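Local coordinates for tubulin-like protein CetZ1 (Haloferax volcanii, PDB 4B46), which binds and probably hydrolyses GTP as a tubulin-like cytoskeletal protein that controls cell shape and is needed for the rod-shaped, swimming form of this archaeon, at residues Asn72-Gly75 with Ala76-Ala79; Glu80-Ile83 with Asp84-Gln87; Val16-Phe19 with Val20-Asp23; Pro117-Ala120 with Lys121-Lys124; Val352-Ile355 with Lys356-Gln360. All coordinates share one frame; numbering follows the deposited sequence.

Contact 1: residues Asn72-Gly75 with Ala76-Ala79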
loop_
_atom_site.group_PDB
_atom_site.type_symbol
_atom_site.label_atom_id
_atom_site.label_comp_id
_atom_site.label_asym_id
_atom_site.label_seq_id
_atom_site.Cartn_x
_atom_site.Cartn_y
_atom_site.Cartn_z
ATOM N N ASN A 72 13.590 -1.605 15.970
ATOM C CA ASN A 72 12.848 -0.510 15.366
ATOM C C ASN A 72 12.983 0.798 16.147
ATOM O O ASN A 72 12.842 1.880 15.581
ATOM C CB ASN A 72 11.400 -0.902 15.033
ATOM C CG ASN A 72 10.536 -1.123 16.257
ATOM O OD1 ASN A 72 11.021 -1.195 17.375
ATOM N ND2 ASN A 72 9.229 -1.263 16.033
ATOM N N GLU A 73 13.316 0.701 17.430
ATOM C CA GLU A 73 13.579 1.898 18.219
ATOM C C GLU A 73 14.795 2.635 17.658
ATOM O O GLU A 73 14.784 3.864 17.512
ATOM C CB GLU A 73 13.809 1.522 19.681
ATOM C CG GLU A 73 13.921 2.704 20.628
ATOM C CD GLU A 73 13.954 2.267 22.087
ATOM O OE1 GLU A 73 12.938 1.720 22.573
ATOM O OE2 GLU A 73 14.993 2.470 22.751
ATOM N N LEU A 74 15.835 1.874 17.329
ATOM C CA LEU A 74 17.029 2.426 16.698
ATOM C C LEU A 74 16.700 2.904 15.286
ATOM O O LEU A 74 17.230 3.920 14.836
ATOM C CB LEU A 74 18.170 1.399 16.682
ATOM C CG LEU A 74 19.468 1.779 15.956
ATOM C CD1 LEU A 74 20.120 3.028 16.564
ATOM C CD2 LEU A 74 20.447 0.607 15.965
ATOM N N GLY A 75 15.814 2.177 14.602
ATOM C CA GLY A 75 15.345 2.574 13.279
ATOM C C GLY A 75 14.682 3.939 13.298
ATOM O O GLY A 75 14.886 4.760 12.398
ATOM N N ALA A 76 13.889 4.192 14.332
ATOM C CA ALA A 76 13.253 5.489 14.485
ATOM C C ALA A 76 14.289 6.584 14.788
ATOM O O ALA A 76 14.192 7.696 14.280
ATOM C CB ALA A 76 12.192 5.438 15.582
ATOM N N GLU A 77 15.270 6.269 15.622
ATOM C CA GLU A 77 16.303 7.244 15.967
ATOM C C GLU A 77 17.148 7.656 14.761
ATOM O O GLU A 77 17.442 8.845 14.578
ATOM C CB GLU A 77 17.196 6.710 17.100
ATOM C CG GLU A 77 16.531 6.765 18.468
ATOM C CD GLU A 77 17.307 5.993 19.530
ATOM O OE1 GLU A 77 18.369 5.427 19.203
ATOM O OE2 GLU A 77 16.850 5.950 20.691
ATOM N N ILE A 78 17.532 6.693 13.924
ATOM C CA ILE A 78 18.357 7.047 12.764
ATOM C C ILE A 78 17.559 7.823 11.729
ATOM O O ILE A 78 18.091 8.730 11.088
ATOM C CB ILE A 78 19.066 5.839 12.099
ATOM C CG1 ILE A 78 18.057 4.790 11.641
ATOM C CG2 ILE A 78 20.129 5.238 13.048
ATOM C CD1 ILE A 78 18.651 3.739 10.710
ATOM N N ALA A 79 16.282 7.480 11.570
ATOM C CA ALA A 79 15.422 8.236 10.671
ATOM C C ALA A 79 15.297 9.687 11.128
ATOM O O ALA A 79 15.286 10.613 10.310
ATOM C CB ALA A 79 14.026 7.574 10.555
#

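Contact 2: residues Glu80-Ile83 with Asp84-Gln87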
loop_
_atom_site.group_PDB
_atom_site.type_symbol
_atom_site.label_atom_id
_atom_site.label_comp_id
_atom_site.label_asym_id
_atom_site.label_seq_id
_atom_site.Cartn_x
_atom_site.Cartn_y
_atom_site.Cartn_z
ATOM N N GLU A 80 15.194 9.892 12.435
ATOM C CA GLU A 80 15.100 11.250 12.955
ATOM C C GLU A 80 16.409 12.024 12.808
ATOM O O GLU A 80 16.394 13.193 12.452
ATOM C CB GLU A 80 14.627 11.248 14.412
ATOM C CG GLU A 80 13.209 10.708 14.547
ATOM C CD GLU A 80 12.575 11.005 15.885
ATOM O OE1 GLU A 80 13.292 10.992 16.906
ATOM O OE2 GLU A 80 11.350 11.255 15.912
ATOM N N GLU A 81 17.535 11.363 13.069
ATOM C CA GLU A 81 18.845 12.009 13.007
ATOM C C GLU A 81 19.193 12.347 11.570
ATOM O O GLU A 81 19.754 13.409 11.285
ATOM C CB GLU A 81 19.926 11.081 13.587
ATOM C CG GLU A 81 19.806 10.844 15.081
ATOM C CD GLU A 81 20.563 9.606 15.570
ATOM O OE1 GLU A 81 21.130 8.848 14.742
ATOM O OE2 GLU A 81 20.581 9.393 16.801
ATOM N N ASP A 82 18.845 11.448 10.657
ATOM C CA ASP A 82 19.284 11.583 9.272
ATOM C C ASP A 82 18.178 11.987 8.292
ATOM O O ASP A 82 18.308 11.762 7.090
ATOM C CB ASP A 82 19.964 10.286 8.810
ATOM C CG ASP A 82 21.276 10.007 9.553
ATOM O OD1 ASP A 82 21.920 10.962 10.043
ATOM O OD2 ASP A 82 21.671 8.829 9.633
ATOM N N ILE A 83 17.109 12.601 8.798
ATOM C CA ILE A 83 15.967 12.950 7.957
ATOM C C ILE A 83 16.363 13.913 6.830
ATOM O O ILE A 83 15.752 13.912 5.766
ATOM C CB ILE A 83 14.778 13.533 8.775
ATOM C CG1 ILE A 83 13.487 13.423 7.971
ATOM C CG2 ILE A 83 15.039 14.978 9.213
ATOM C CD1 ILE A 83 13.082 11.979 7.687
ATOM N N ASP A 84 17.411 14.702 7.048
ATOM C CA ASP A 84 17.858 15.632 6.021
ATOM C C ASP A 84 18.507 14.913 4.843
ATOM O O ASP A 84 18.484 15.418 3.726
ATOM C CB ASP A 84 18.788 16.701 6.608
ATOM C CG ASP A 84 18.037 17.722 7.461
ATOM O OD1 ASP A 84 16.856 17.995 7.158
ATOM O OD2 ASP A 84 18.616 18.244 8.437
ATOM N N GLU A 85 19.075 13.732 5.081
ATOM C CA GLU A 85 19.599 12.920 3.980
ATOM C C GLU A 85 18.459 12.485 3.072
ATOM O O GLU A 85 18.570 12.502 1.845
ATOM C CB GLU A 85 20.321 11.676 4.500
ATOM C CG GLU A 85 21.670 11.943 5.115
ATOM C CD GLU A 85 22.450 10.662 5.340
ATOM O OE1 GLU A 85 22.144 9.930 6.307
ATOM O OE2 GLU A 85 23.368 10.379 4.545
ATOM N N VAL A 86 17.363 12.073 3.693
ATOM C CA VAL A 86 16.194 11.655 2.947
ATOM C C VAL A 86 15.622 12.851 2.189
ATOM O O VAL A 86 15.334 12.760 0.993
ATOM C CB VAL A 86 15.130 11.055 3.869
ATOM C CG1 VAL A 86 13.948 10.540 3.038
ATOM C CG2 VAL A 86 15.738 9.938 4.706
ATOM N N GLN A 87 15.495 13.979 2.884
ATOM C CA GLN A 87 14.945 15.195 2.286
ATOM C C GLN A 87 15.799 15.674 1.117
ATOM O O GLN A 87 15.283 16.237 0.147
ATOM C CB GLN A 87 14.795 16.309 3.327
ATOM C CG GLN A 87 14.001 17.518 2.819
ATOM C CD GLN A 87 12.636 17.127 2.258
ATOM O OE1 GLN A 87 11.917 16.305 2.838
ATOM N NE2 GLN A 87 12.286 17.698 1.111
HETATM O O HOH W 1 19.012 15.251 9.537
#

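Contact 3: residues Val16-Phe19 with Val20-Asp23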
loop_
_atom_site.group_PDB
_atom_site.type_symbol
_atom_site.label_atom_id
_atom_site.label_comp_id
_atom_site.label_asym_id
_atom_site.label_seq_id
_atom_site.Cartn_x
_atom_site.Cartn_y
_atom_site.Cartn_z
ATOM N N VAL A 16 8.505 -0.969 -3.816
ATOM C CA VAL A 16 8.574 0.227 -4.654
ATOM C C VAL A 16 9.310 -0.056 -5.961
ATOM O O VAL A 16 8.880 0.387 -7.031
ATOM C CB VAL A 16 9.192 1.426 -3.915
ATOM C CG1 VAL A 16 9.419 2.614 -4.889
ATOM C CG2 VAL A 16 8.277 1.854 -2.782
ATOM N N ASP A 17 10.398 -0.820 -5.872
ATOM C CA ASP A 17 11.153 -1.241 -7.050
ATOM C C ASP A 17 10.231 -1.972 -8.039
ATOM O O ASP A 17 10.259 -1.715 -9.246
ATOM C CB ASP A 17 12.306 -2.162 -6.629
ATOM C CG ASP A 17 13.539 -2.036 -7.525
ATOM O OD1 ASP A 17 13.833 -0.923 -8.010
ATOM O OD2 ASP A 17 14.236 -3.058 -7.720
ATOM N N LYS A 18 9.413 -2.882 -7.524
ATOM C CA LYS A 18 8.506 -3.653 -8.374
ATOM C C LYS A 18 7.375 -2.789 -8.921
ATOM O O LYS A 18 6.920 -2.991 -10.040
ATOM C CB LYS A 18 7.930 -4.842 -7.613
ATOM C CG LYS A 18 7.159 -5.800 -8.495
ATOM C CD LYS A 18 7.426 -7.232 -8.083
ATOM C CE LYS A 18 7.414 -8.154 -9.285
ATOM N NZ LYS A 18 7.931 -9.502 -8.921
ATOM N N PHE A 19 6.916 -1.841 -8.112
ATOM C CA PHE A 19 5.923 -0.868 -8.546
ATOM C C PHE A 19 6.427 -0.062 -9.741
ATOM O O PHE A 19 5.679 0.197 -10.689
ATOM C CB PHE A 19 5.561 0.070 -7.397
ATOM C CG PHE A 19 4.096 0.134 -7.124
ATOM C CD1 PHE A 19 3.220 0.557 -8.109
ATOM C CD2 PHE A 19 3.587 -0.259 -5.901
ATOM C CE1 PHE A 19 1.862 0.608 -7.873
ATOM C CE2 PHE A 19 2.229 -0.214 -5.657
ATOM C CZ PHE A 19 1.367 0.221 -6.642
ATOM N N VAL A 20 7.696 0.331 -9.691
ATOM C CA VAL A 20 8.309 1.056 -10.804
ATOM C C VAL A 20 8.300 0.214 -12.077
ATOM O O VAL A 20 7.998 0.711 -13.159
ATOM C CB VAL A 20 9.759 1.492 -10.481
ATOM C CG1 VAL A 20 10.443 2.049 -11.724
ATOM C CG2 VAL A 20 9.763 2.523 -9.361
ATOM N N GLU A 21 8.623 -1.069 -11.946
ATOM C CA GLU A 21 8.643 -1.972 -13.099
ATOM C C GLU A 21 7.238 -2.192 -13.674
ATOM O O GLU A 21 7.042 -2.211 -14.889
ATOM C CB GLU A 21 9.284 -3.309 -12.712
ATOM C CG GLU A 21 9.300 -4.349 -13.818
ATOM C CD GLU A 21 9.707 -5.718 -13.300
ATOM O OE1 GLU A 21 8.901 -6.352 -12.583
ATOM O OE2 GLU A 21 10.837 -6.157 -13.601
ATOM N N TYR A 22 6.267 -2.362 -12.785
ATOM C CA TYR A 22 4.874 -2.542 -13.170
ATOM C C TYR A 22 4.358 -1.324 -13.932
ATOM O O TYR A 22 3.707 -1.446 -14.977
ATOM C CB TYR A 22 4.053 -2.712 -11.902
ATOM C CG TYR A 22 2.552 -2.694 -12.088
ATOM C CD1 TYR A 22 1.846 -1.498 -12.103
ATOM C CD2 TYR A 22 1.837 -3.882 -12.210
ATOM C CE1 TYR A 22 0.476 -1.483 -12.269
ATOM C CE2 TYR A 22 0.461 -3.877 -12.369
ATOM C CZ TYR A 22 -0.211 -2.677 -12.397
ATOM O OH TYR A 22 -1.573 -2.662 -12.557
ATOM N N ASP A 23 4.637 -0.155 -13.366
ATOM C CA ASP A 23 4.208 1.124 -13.910
ATOM C C ASP A 23 4.818 1.352 -15.285
ATOM O O ASP A 23 4.158 1.854 -16.195
ATOM C CB ASP A 23 4.644 2.242 -12.960
ATOM C CG ASP A 23 4.069 3.585 -13.334
ATOM O OD1 ASP A 23 2.854 3.661 -13.593
ATOM O OD2 ASP A 23 4.830 4.570 -13.354
#

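Contact 4: residues Pro117-Ala120 with Lys121-Lys124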
loop_
_atom_site.group_PDB
_atom_site.type_symbol
_atom_site.label_atom_id
_atom_site.label_comp_id
_atom_site.label_asym_id
_atom_site.label_seq_id
_atom_site.Cartn_x
_atom_site.Cartn_y
_atom_site.Cartn_z
ATOM N N PRO A 117 7.130 5.853 9.989
ATOM C CA PRO A 117 6.286 6.866 10.637
ATOM C C PRO A 117 6.994 8.206 10.823
ATOM O O PRO A 117 6.337 9.253 10.808
ATOM C CB PRO A 117 5.995 6.259 12.013
ATOM C CG PRO A 117 6.221 4.806 11.840
ATOM C CD PRO A 117 7.357 4.700 10.881
ATOM N N VAL A 118 8.308 8.167 11.023
ATOM C CA VAL A 118 9.096 9.380 11.166
ATOM C C VAL A 118 9.058 10.153 9.858
ATOM O O VAL A 118 8.854 11.368 9.846
ATOM C CB VAL A 118 10.559 9.065 11.583
ATOM C CG1 VAL A 118 11.465 10.305 11.428
ATOM C CG2 VAL A 118 10.594 8.547 13.003
ATOM N N LEU A 119 9.222 9.445 8.749
ATOM C CA LEU A 119 9.163 10.102 7.449
ATOM C C LEU A 119 7.773 10.673 7.175
ATOM O O LEU A 119 7.656 11.809 6.688
ATOM C CB LEU A 119 9.563 9.153 6.315
ATOM C CG LEU A 119 9.437 9.763 4.907
ATOM C CD1 LEU A 119 10.279 11.035 4.736
ATOM C CD2 LEU A 119 9.777 8.733 3.832
ATOM N N ALA A 120 6.728 9.895 7.479
ATOM C CA ALA A 120 5.359 10.347 7.199
ATOM C C ALA A 120 5.068 11.663 7.908
ATOM O O ALA A 120 4.506 12.583 7.319
ATOM C CB ALA A 120 4.326 9.279 7.584
ATOM N N LYS A 121 5.470 11.746 9.173
ATOM C CA LYS A 121 5.304 12.956 9.965
ATOM C C LYS A 121 6.078 14.132 9.352
ATOM O O LYS A 121 5.559 15.246 9.249
ATOM C CB LYS A 121 5.765 12.705 11.406
ATOM C CG LYS A 121 5.402 13.829 12.357
ATOM C CD LYS A 121 5.903 13.562 13.768
ATOM C CE LYS A 121 5.566 14.730 14.685
ATOM N NZ LYS A 121 6.215 14.614 16.019
ATOM N N HIS A 122 7.315 13.870 8.942
ATOM C CA HIS A 122 8.162 14.884 8.311
ATOM C C HIS A 122 7.509 15.412 7.032
ATOM O O HIS A 122 7.479 16.625 6.786
ATOM C CB HIS A 122 9.538 14.279 8.011
ATOM C CG HIS A 122 10.373 15.086 7.064
ATOM N ND1 HIS A 122 11.193 16.111 7.479
ATOM C CD2 HIS A 122 10.531 14.995 5.722
ATOM C CE1 HIS A 122 11.810 16.633 6.431
ATOM N NE2 HIS A 122 11.422 15.977 5.353
ATOM N N LEU A 123 6.984 14.499 6.220
ATOM C CA LEU A 123 6.338 14.884 4.966
ATOM C C LEU A 123 5.086 15.746 5.168
ATOM O O LEU A 123 4.889 16.742 4.460
ATOM C CB LEU A 123 5.994 13.654 4.139
ATOM C CG LEU A 123 7.185 12.884 3.574
ATOM C CD1 LEU A 123 6.720 11.602 2.877
ATOM C CD2 LEU A 123 7.952 13.770 2.621
ATOM N N LYS A 124 4.246 15.373 6.130
ATOM C CA LYS A 124 3.028 16.143 6.411
ATOM C C LYS A 124 3.361 17.528 6.948
ATOM O O LYS A 124 2.571 18.472 6.830
ATOM C CB LYS A 124 2.124 15.386 7.397
ATOM C CG LYS A 124 1.318 14.272 6.729
ATOM C CD LYS A 124 0.225 13.703 7.634
ATOM C CE LYS A 124 -0.805 14.746 8.012
ATOM N NZ LYS A 124 -1.466 15.317 6.809
#

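Contact 5: residues Val352-Ile355 with Lys356-Gln360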
loop_
_atom_site.group_PDB
_atom_site.type_symbol
_atom_site.label_atom_id
_atom_site.label_comp_id
_atom_site.label_asym_id
_atom_site.label_seq_id
_atom_site.Cartn_x
_atom_site.Cartn_y
_atom_site.Cartn_z
ATOM N N VAL A 352 -11.369 -4.836 13.283
ATOM C CA VAL A 352 -10.535 -5.752 12.526
ATOM C C VAL A 352 -9.746 -6.621 13.511
ATOM O O VAL A 352 -8.941 -6.108 14.288
ATOM C CB VAL A 352 -9.592 -4.972 11.592
ATOM C CG1 VAL A 352 -8.793 -5.922 10.733
ATOM C CG2 VAL A 352 -10.412 -3.997 10.711
ATOM N N PRO A 353 -10.006 -7.938 13.509
ATOM C CA PRO A 353 -9.338 -8.847 14.452
ATOM C C PRO A 353 -7.819 -8.669 14.465
ATOM O O PRO A 353 -7.222 -8.565 15.535
ATOM C CB PRO A 353 -9.724 -10.240 13.931
ATOM C CG PRO A 353 -11.071 -10.019 13.310
ATOM C CD PRO A 353 -11.008 -8.638 12.681
ATOM N N ARG A 354 -7.214 -8.606 13.288
ATOM C CA ARG A 354 -5.774 -8.469 13.190
ATOM C C ARG A 354 -5.281 -7.179 13.862
ATOM O O ARG A 354 -4.256 -7.179 14.538
ATOM C CB ARG A 354 -5.352 -8.509 11.726
ATOM C CG ARG A 354 -3.900 -8.190 11.482
ATOM C CD ARG A 354 -2.971 -9.221 12.132
ATOM N NE ARG A 354 -1.842 -9.514 11.254
ATOM C CZ ARG A 354 -0.654 -9.945 11.663
ATOM N NH1 ARG A 354 -0.415 -10.122 12.958
ATOM N NH2 ARG A 354 0.306 -10.184 10.777
ATOM N N ILE A 355 -6.021 -6.087 13.679
ATOM C CA ILE A 355 -5.671 -4.822 14.313
ATOM C C ILE A 355 -5.879 -4.881 15.821
ATOM O O ILE A 355 -5.041 -4.407 16.592
ATOM C CB ILE A 355 -6.451 -3.643 13.688
ATOM C CG1 ILE A 355 -6.125 -3.538 12.197
ATOM C CG2 ILE A 355 -6.133 -2.330 14.413
ATOM C CD1 ILE A 355 -4.624 -3.603 11.910
ATOM N N LYS A 356 -6.980 -5.495 16.248
ATOM C CA LYS A 356 -7.228 -5.684 17.675
ATOM C C LYS A 356 -6.144 -6.544 18.342
ATOM O O LYS A 356 -5.800 -6.316 19.502
ATOM C CB LYS A 356 -8.617 -6.296 17.923
ATOM C CG LYS A 356 -9.773 -5.326 17.670
ATOM C CD LYS A 356 -11.079 -5.837 18.266
ATOM C CE LYS A 356 -11.619 -7.040 17.499
ATOM N NZ LYS A 356 -12.898 -7.563 18.075
ATOM N N GLU A 357 -5.615 -7.525 17.615
ATOM C CA GLU A 357 -4.507 -8.332 18.123
ATOM C C GLU A 357 -3.265 -7.475 18.385
ATOM O O GLU A 357 -2.661 -7.551 19.454
ATOM C CB GLU A 357 -4.113 -9.431 17.139
ATOM C CG GLU A 357 -2.857 -10.197 17.608
ATOM C CD GLU A 357 -1.988 -10.682 16.469
ATOM O OE1 GLU A 357 -2.272 -10.320 15.311
ATOM O OE2 GLU A 357 -1.030 -11.453 16.731
ATOM N N LEU A 358 -2.884 -6.687 17.385
ATOM C CA LEU A 358 -1.705 -5.843 17.469
ATOM C C LEU A 358 -1.826 -4.836 18.609
ATOM O O LEU A 358 -0.882 -4.649 19.380
ATOM C CB LEU A 358 -1.460 -5.125 16.143
ATOM C CG LEU A 358 -1.062 -6.022 14.973
ATOM C CD1 LEU A 358 -0.824 -5.166 13.732
ATOM C CD2 LEU A 358 0.172 -6.838 15.308
ATOM N N GLN A 359 -2.989 -4.200 18.726
ATOM C CA GLN A 359 -3.233 -3.294 19.844
ATOM C C GLN A 359 -3.021 -3.995 21.191
ATOM O O GLN A 359 -2.383 -3.443 22.090
ATOM C CB GLN A 359 -4.631 -2.667 19.748
ATOM C CG GLN A 359 -4.794 -1.778 18.516
ATOM C CD GLN A 359 -6.218 -1.275 18.298
ATOM O OE1 GLN A 359 -7.191 -1.858 18.786
ATOM N NE2 GLN A 359 -6.341 -0.186 17.549
ATOM N N GLN A 360 -3.539 -5.215 21.319
ATOM C CA GLN A 360 -3.368 -5.989 22.541
ATOM C C GLN A 360 -1.890 -6.330 22.782
ATOM O O GLN A 360 -1.396 -6.231 23.907
ATOM C CB GLN A 360 -4.201 -7.270 22.487
ATOM C CG GLN A 360 -4.257 -8.030 23.796
ATOM C CD GLN A 360 -5.098 -7.323 24.834
ATOM O OE1 GLN A 360 -6.218 -6.902 24.552
ATOM N NE2 GLN A 360 -4.556 -7.170 26.036
#

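Contact 1: residues Asn72-Gly75 with Ala76-Ala79
I78, buried one turn on from L74 in helix 72-81, is the packed end of this contact. It holds CG1 between its own backbone N and carbonyl carbon (chi1 58°), a setting that brings CG1 to 3.3 Å from G75 O. The backbone bonds are regular, I78 N to L74 O at 2.9 Å and A76 N to N72 O at 2.8 Å. L74 CD1 adds a light apolar touch, 4.2 Å from I78 CG2, the two side chains slanting past each other. This helix belongs to the GTPase domain of the tubulin/FtsZ fold; V68 and R62 pack against L74 and I78, while N72 reaches S113 next to the nucleotide-binding turn. Toward E77 and E73 the contact loosens and carries charge. E77 crosses L74 nearly at a right angle, its OE1 4.0 Å from L74 CD1, and that same oxygen is held in a salt bridge by R62. E73 sits one turn back, exposed, its OE2 4.4 Å from E77 OE2, a spacing at which two like charges would probably repel mildly. With an alanine in place of E77, R62 would probably lose this carboxylate partner and the CD1 methyl of L74 one of its neighbours.

Contact 2: residues Glu80-Ile83 with Asp84-Gln87
D82 O takes the backbone hydrogen of E85 N at 2.9 Å, and I83 O that of Q87 N at the same length, but the two bonds differ in shape. The first is bent, 135° at the hydrogen, with the donor well above the carbonyl plane; the second is straighter, 162°. They belong to a helix-to-helix joint in the GTPase domain: helix 72-81 ends, D82 leaves helical geometry and stands at the N-cap position of helix 83-90, although its side chain makes no capping bond. A water spans the break, donating to E81 O at 2.6 Å and accepting from D84 N at 3.0 Å, which gives an amide of the new helix's first turn a partner.

Farther out, the side chains of D82 and E85 run side by side and point the same way, their carboxylate planes nearly perpendicular. E85 OE1 comes to 3.5 Å from D82 OD2, a close approach of like charges that is likely to be eased by their other partners: G59 N donates to D82 OD2, and Q60 NE2 to E85 OE2. E85 keeps CG beside its own N (chi1 -74°) and then extends, which carries OE1 back over D82 CB. Between the two segments apolar packing is light; most of it goes outward. V86, buried, leans on L119 of helix 111-126 and on I58, I83 rests against H122, and within the contact I83 CD1 stands 4.4 Å from V86 CB.

Contact 3: residues Val16-Phe19 with Val20-Asp23
V16 to V20, D17 to E21, K18 to Y22 and F19 to D23 are joined by four successive backbone hydrogen bonds of helix 9-26. V20 N reaches V16 O and D23 N reaches F19 O, each at 2.9 Å, whereas the bond from E21 N to D17 O is longer at 3.2 Å. V16 O also has V20 CG2 3.3 Å away.

Charged groups add less between the two turns. K18 and E21 slant across each other, and the bends of K18 at chi2 and chi3 go with its carbon CE being the part nearest E21, 4.0 Å from OE1; the ammonium NZ stays 4.9 Å from that oxygen, so any attraction acts at a distance. K18 NZ makes a long, weak ion pair with E188. The two aspartates are gripped from outside: D17 by the backbone amides of K48 and N49, D23 by those of I30 and V31.

Apolar contact within the helix is slight, V16 CG1 being 4.5 Å from V20 CG2.

The start of helix 9-26 carries the GTP-binding residues Q10 to K14, and the side chain of K18 lies about 4 Å from that of N187, another GTP-binding residue. The apolar side chains are spent on the neighbouring elements. Helix 9-26 is the helix of the beta-alpha-beta unit with strands 3-8 and 31-38; here V16 and F19 lie on M5 and V20 on V31 and A34, while F19 and Y22 face helix 179-198 at F194 and V191.

Contact 4: residues Pro117-Ala120 with Lys121-Lys124
L119 meets L123 in an apolar contact one turn apart on helix 111-126, along the flank that packs on the central sheet between strands 3-8 and 100-106. L119 CD1 comes to 3.8 Å from L123 CG, and L119 CG to 3.9 Å from L123 CD1, so the branched ends interlock at more than one point. The first torsions differ: L119 has CG anti to its N (chi1 176°), its end coming nearer to L123, while L123 keeps CG beside its N (chi1 -68°), which puts L123 CG 3.3 Å from L119 O. That oxygen also receives L123 N at 2.8 Å, the donor nearly in line with the carbonyl. CD2 of the H122 ring passes 4.1 Å from L119 CD1; the polar partner of H122 is Q87. The outer face carries the lysines: K121 is extended, K124 bent toward a salt bridge with D162. Were L123 an alanine, L119 CD1 would probably lose its closest partner on the next turn, and F101 and V103 the side chain now packed on them. This is the helix of a beta-alpha-beta unit, strand 100-106 to strand 131-137, in the Rossmann-like GTPase fold; the turn before the helix and its first residues supply G110, T111 and G112 of the GTP site.

Contact 5: residues Val352-Ile355 with Lys356-Gln360
The first turns of helix 353-366, in the C-terminal domain, are bridged by a salt bridge. R354 NH1 donates to E357 OE1 at 3.0 Å with an angle of 155° at the hydrogen. The two side chains run alongside each other and point the same way, guanidinium and carboxylate nearly coplanar, 19° apart. OE1 lies at the guanidinium edge and is met on its syn side; R354 CD also passes 3.4 Å from it. R354 sets CG anti to its N (chi1 172°) and then bends at chi2 and chi3, which swings the group over to E357. L358 CD2 is a further neighbour, 4.1 Å from R354 NH1.

The backbone is regular from V352, the N-cap residue. V352 O takes K356 N at 2.8 Å, P353 O takes E357 N at the same length, and I355 O takes Q359 N at 3.0 Å in a straight bond. I355 and Q359 slant across each other, I355 CG2 3.8 Å from Q359 NE2, and both lean on helix 144-160 through F154 and Q155; L358 rests on A151 and L137.

R354 NE also makes a salt bridge with D168, the neighbour of the GTP-binding N169, and the side chain of R354 lies about 8 Å from the bound GDP. The guanidinium is therefore shared by two carboxylates, which probably fixes its rotation and partly offsets the two negative charges.

How the contacts relate
From the N terminus, contact 3 comes first, in the helix after strand 3-8; contact 1 follows on helix 72-81, and contact 2 runs from the end of that helix into helix 83-90, then come contact 4 and, near the end of the modelled chain, contact 5. Each closes a single helical turn or joint, so they lie in series and none nests or crosses. Contacts 1, 2 and 4 form one cluster: A79 CB lies 3.8 Å from V118 CG1, and Q87 OE1 sits 2.6 Å from H122 NE2, probably a hydrogen bond, tying helices 72-81 and 83-90 to helix 111-126. Contact 3 stays apart, its nearest atoms about 10 Å from contact 4. Contact 5 lies in the C-terminal domain, across the chain's centre from contact 3.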